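Local atomic coordinates of iron-binding protein (Staphylococcus epidermidis, PDB entry 4M7O), a protein that probably binds an iron-containing solute outside the cell membrane as the substrate-capturing component of an uptake system. Residues V163-S168 against I218-K223; A176-F181 against S194-K199. All blocks are in the same frame, centred on the assembly; numbering follows the deposited sequence.

Interaction 1: residues V163-S168 against I218-K223; sequences VFMEVS and ISTEGK
The strand holding Val-163 to Ser-168 runs parallel to the end of strand 216-219, with Met-165 opposite Ile-218 and Glu-166 opposite Ser-219. Ile-218 straddles Met-165: its N donates to Phe-164 O at 2.9 Å, almost in line with the carbonyl, and its O accepts from Glu-166 N at 2.8 Å. Beyond the second strand, Thr-220 N still reaches Glu-166 O (2.9 Å). The face carrying Val-163, Met-165 and Ile-218 packs through apolar side chains. Val-163 CG1 meets Ile-218 CD1 at 4.0 Å, and the selenium of selenomethionine Met-165 lies beside Ile-218 CB. Bends at chi2 and chi3 (-71° and -57°) swing its CE across Thr-220 CG2, a tight 3.5 Å contact. Thr-220 OG1 sits between the backbone N and carbonyl carbon (chi1 63°), tucked against Val-167 CG1; a water joins it to Val-167 O. Glu-166 projects from the other face, where Tyr-228 and Arg-235 hold its two carboxylate oxygens. Glu-221 lays its CD 3.7 Å from Ser-168 CA, while its OE1 bonds to Ser-169 OG. The pair belongs to a mixed sheet separate from the parallel sheet of strands 25-27 to 106-110, consistent with a two-lobed periplasmic binding protein. Phe-182 and Leu-186 of helix 181-188 cover Met-165, Met-231 of helix 225-234 packs on Glu-166, and strand 174-176 pairs antiparallel with the C-terminal part of 163-168, a classic bulge setting Val-167 and Ser-168 opposite Tyr-174.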
# COMPACT_ATOMS: atom_id res chain seq x y z
N VAL A 163 0.94 1.95 -19.40
CA VAL A 163 1.05 2.88 -18.29
C VAL A 163 2.46 2.86 -17.70
O VAL A 163 3.00 1.79 -17.42
CB VAL A 163 0.06 2.52 -17.19
CG1 VAL A 163 0.20 3.48 -16.01
CG2 VAL A 163 -1.37 2.51 -17.74
N PHE A 164 3.04 4.04 -17.52
CA PHE A 164 4.32 4.16 -16.87
C PHE A 164 4.08 4.62 -15.43
O PHE A 164 3.45 5.66 -15.20
CB PHE A 164 5.21 5.16 -17.61
CG PHE A 164 6.50 5.48 -16.88
CD1 PHE A 164 7.54 4.56 -16.86
CD2 PHE A 164 6.67 6.68 -16.23
CE1 PHE A 164 8.72 4.84 -16.19
CE2 PHE A 164 7.86 6.95 -15.55
CZ PHE A 164 8.87 6.04 -15.53
N MSE A 165 4.54 3.83 -14.46
CA MSE A 165 4.40 4.18 -13.05
C MSE A 165 5.72 4.79 -12.61
O MSE A 165 6.76 4.12 -12.61
CB MSE A 165 4.12 2.94 -12.21
CG MSE A 165 2.94 2.11 -12.67
SE MSE A 165 1.20 2.95 -12.35
CE MSE A 165 1.35 3.20 -10.43
N GLU A 166 5.69 6.06 -12.23
CA GLU A 166 6.89 6.71 -11.77
C GLU A 166 6.91 6.70 -10.25
O GLU A 166 6.11 7.41 -9.61
CB GLU A 166 6.93 8.15 -12.29
CG GLU A 166 8.19 8.90 -11.91
CD GLU A 166 8.37 10.15 -12.74
OE1 GLU A 166 7.81 10.23 -13.86
OE2 GLU A 166 9.10 11.05 -12.28
N VAL A 167 7.78 5.89 -9.64
CA VAL A 167 7.73 5.75 -8.17
C VAL A 167 8.80 6.54 -7.45
O VAL A 167 8.81 6.63 -6.23
CB VAL A 167 7.77 4.28 -7.70
CG1 VAL A 167 6.61 3.52 -8.31
CG2 VAL A 167 9.11 3.63 -8.06
N SER A 168 9.72 7.13 -8.20
CA SER A 168 10.69 8.05 -7.63
C SER A 168 11.24 8.84 -8.79
O SER A 168 11.20 8.38 -9.94
CB SER A 168 11.80 7.28 -6.89
OG SER A 168 12.56 8.16 -6.08
N ILE A 218 1.89 8.01 -14.58
CA ILE A 218 1.34 8.18 -13.24
C ILE A 218 2.46 8.22 -12.23
O ILE A 218 3.18 7.23 -12.07
CB ILE A 218 0.39 7.03 -12.86
CG1 ILE A 218 -0.71 6.88 -13.91
CG2 ILE A 218 -0.19 7.24 -11.44
CD1 ILE A 218 -1.77 5.89 -13.55
N SER A 219 2.62 9.36 -11.56
CA SER A 219 3.58 9.46 -10.46
C SER A 219 2.94 9.03 -9.15
O SER A 219 1.81 9.42 -8.84
CB SER A 219 4.07 10.89 -10.31
OG SER A 219 4.64 11.04 -9.02
N THR A 220 3.65 8.23 -8.37
CA THR A 220 3.07 7.72 -7.13
C THR A 220 3.67 8.38 -5.90
O THR A 220 3.61 7.83 -4.81
CB THR A 220 3.24 6.20 -7.02
OG1 THR A 220 4.64 5.88 -6.97
CG2 THR A 220 2.61 5.54 -8.22
N GLU A 221 4.26 9.56 -6.08
CA GLU A 221 4.99 10.19 -5.00
C GLU A 221 4.13 11.14 -4.18
O GLU A 221 4.61 11.73 -3.22
CB GLU A 221 6.21 10.93 -5.53
CG GLU A 221 7.29 10.03 -6.05
CD GLU A 221 8.55 10.78 -6.35
OE1 GLU A 221 8.68 11.28 -7.49
OE2 GLU A 221 9.42 10.89 -5.46
N GLY A 222 2.87 11.28 -4.56
CA GLY A 222 1.94 12.11 -3.80
C GLY A 222 2.15 13.60 -4.02
O GLY A 222 1.83 14.40 -3.15
N LYS A 223 2.69 13.95 -5.18
CA LYS A 223 2.88 15.35 -5.55
C LYS A 223 1.57 15.85 -6.11
O LYS A 223 0.73 15.06 -6.55
CB LYS A 223 3.93 15.47 -6.67
CG LYS A 223 5.23 14.73 -6.46
CD LYS A 223 6.21 15.56 -5.65
CE LYS A 223 7.65 15.12 -5.89
NZ LYS A 223 8.56 15.72 -4.87
O HOH W 1 6.40 6.35 -4.72

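Interaction 2: residues A176-F181 against S194-K199; sequences AGKDTF and SFDDVK
A loop-to-loop contact joins the link between strand 174-176 and helix 181-188 to the type I turn Phe-195 to Val-198, and one backbone bridge, Lys-178 with Lys-199, marks the join. Lys-178 N donates to Val-198 O at 2.8 Å, the N-H...O angle being 151°. Gly-177 fits closely here, with two carbonyl oxygens packed against its CA: Phe-195 O at 3.3 Å and Val-198 O at 3.4 Å, the latter a CA-H...O contact. Val-198 CG2 packs on the same CA. The Lys-178 side chain runs alongside Asp-196, its CD 3.4 Å from Asp-196 O; a bend at chi4 (57°) brings NZ 3.7 Å from Asp-196 CB, and Glu-187 offers NZ a long, weak ion pair. Asp-179 crosses the extended aliphatic chain of Lys-199, OD2 touching CD at 3.5 Å, whereas the 4.3 Å from OD2 to Lys-199 NZ is too long for a salt bridge. Past the bridge, Thr-180 OG1 donates to Gly-177 O (2.6 Å) and accepts from Asn-183 N, linking the backbone of Gly-177 to the start of helix 181-188. Together these make a strand-to-helix loop that leads into a side-chain N-cap and is held to a neighbouring type I turn by a single backbone bridge.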
# COMPACT_ATOMS: atom_id res chain seq x y z
N ALA A 176 8.01 0.99 -11.47
CA ALA A 176 7.62 -0.26 -10.84
C ALA A 176 7.31 -1.28 -11.93
O ALA A 176 6.43 -1.06 -12.75
CB ALA A 176 6.42 -0.04 -9.95
N GLY A 177 8.04 -2.38 -11.93
CA GLY A 177 7.80 -3.43 -12.91
C GLY A 177 6.98 -4.54 -12.29
O GLY A 177 6.12 -4.29 -11.43
N LYS A 178 7.22 -5.77 -12.72
CA LYS A 178 6.50 -6.92 -12.18
C LYS A 178 6.85 -7.16 -10.72
O LYS A 178 7.82 -6.59 -10.20
CB LYS A 178 6.82 -8.18 -13.00
CG LYS A 178 5.95 -8.33 -14.23
CD LYS A 178 6.30 -9.61 -14.98
CE LYS A 178 5.10 -10.17 -15.73
NZ LYS A 178 4.53 -9.19 -16.69
N ASP A 179 6.04 -7.99 -10.06
CA ASP A 179 6.19 -8.28 -8.63
C ASP A 179 6.01 -7.04 -7.77
O ASP A 179 6.59 -6.94 -6.69
CB ASP A 179 7.54 -8.93 -8.32
CG ASP A 179 7.74 -10.25 -9.03
OD1 ASP A 179 6.73 -10.89 -9.40
OD2 ASP A 179 8.91 -10.66 -9.22
N THR A 180 5.22 -6.08 -8.23
CA THR A 180 4.91 -4.91 -7.41
C THR A 180 3.42 -4.75 -7.29
O THR A 180 2.65 -5.23 -8.13
CB THR A 180 5.48 -3.62 -8.00
OG1 THR A 180 4.90 -3.39 -9.29
CG2 THR A 180 7.02 -3.68 -8.10
N PHE A 181 3.00 -4.04 -6.24
CA PHE A 181 1.60 -3.81 -5.99
C PHE A 181 1.01 -2.99 -7.12
O PHE A 181 -0.07 -3.30 -7.63
CB PHE A 181 1.39 -3.12 -4.64
CG PHE A 181 0.13 -3.54 -3.94
CD1 PHE A 181 -1.08 -3.54 -4.62
CD2 PHE A 181 0.14 -3.97 -2.63
CE1 PHE A 181 -2.25 -3.93 -3.99
CE2 PHE A 181 -1.03 -4.36 -2.00
CZ PHE A 181 -2.23 -4.34 -2.69
N SER A 194 4.28 -0.37 -18.87
CA SER A 194 5.33 -0.05 -19.85
C SER A 194 6.62 -0.81 -19.58
O SER A 194 7.39 -1.07 -20.49
CB SER A 194 5.66 1.45 -19.83
OG SER A 194 4.65 2.22 -20.43
N PHE A 195 6.84 -1.16 -18.32
CA PHE A 195 8.05 -1.87 -17.92
C PHE A 195 7.75 -3.22 -17.28
O PHE A 195 8.25 -3.53 -16.20
CB PHE A 195 8.89 -0.99 -17.00
CG PHE A 195 9.61 0.11 -17.74
CD1 PHE A 195 10.86 -0.11 -18.29
CD2 PHE A 195 9.01 1.35 -17.92
CE1 PHE A 195 11.52 0.89 -18.98
CE2 PHE A 195 9.66 2.35 -18.62
CZ PHE A 195 10.92 2.13 -19.15
N ASP A 196 6.95 -4.03 -17.97
CA ASP A 196 6.63 -5.37 -17.49
C ASP A 196 7.82 -6.31 -17.64
O ASP A 196 7.80 -7.43 -17.12
CB ASP A 196 5.38 -5.94 -18.18
CG ASP A 196 5.53 -6.01 -19.70
OD1 ASP A 196 6.66 -5.86 -20.22
OD2 ASP A 196 4.51 -6.25 -20.38
N ASP A 197 8.85 -5.83 -18.34
CA ASP A 197 10.08 -6.60 -18.54
C ASP A 197 11.06 -6.52 -17.36
O ASP A 197 12.05 -7.25 -17.34
CB ASP A 197 10.78 -6.20 -19.85
CG ASP A 197 11.19 -4.73 -19.88
OD1 ASP A 197 10.47 -3.88 -19.31
OD2 ASP A 197 12.23 -4.41 -20.50
N VAL A 198 10.80 -5.64 -16.40
CA VAL A 198 11.65 -5.55 -15.21
C VAL A 198 10.90 -6.00 -13.95
O VAL A 198 9.68 -6.10 -13.96
CB VAL A 198 12.21 -4.12 -15.00
CG1 VAL A 198 12.83 -3.60 -16.29
CG2 VAL A 198 11.12 -3.18 -14.52
N LYS A 199 11.64 -6.28 -12.88
CA LYS A 199 11.04 -6.73 -11.63
C LYS A 199 11.35 -5.81 -10.45
O LYS A 199 12.47 -5.31 -10.31
CB LYS A 199 11.50 -8.16 -11.30
CG LYS A 199 11.00 -9.21 -12.29
CD LYS A 199 11.30 -10.62 -11.80
CE LYS A 199 10.72 -11.67 -12.74
NZ LYS A 199 10.88 -13.05 -12.21

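In the fold
Interaction 2 is nested along the chain inside the loop that interaction 1 closes, and their centres lie 13 Å apart. Strand 162-168 connects them: Val-163 O probably accepts a hydrogen bond from Ser-194 N, the Phe-164 and Phe-195 rings pack together, and Val-167 CG1 touches Ala-176 CB. Interaction 1 is mostly buried, with repeated parallel-strand bonding and an apolar face under helix 181-188. Interaction 2 is partly exposed, relying on a single backbone bond, a close glycine fit and lysine and aspartate side chains that lie alongside or across one another without forming salt bridges. Helix 181-188 serves both, packing over the sheet in one and receiving its N-cap from the loop in the other.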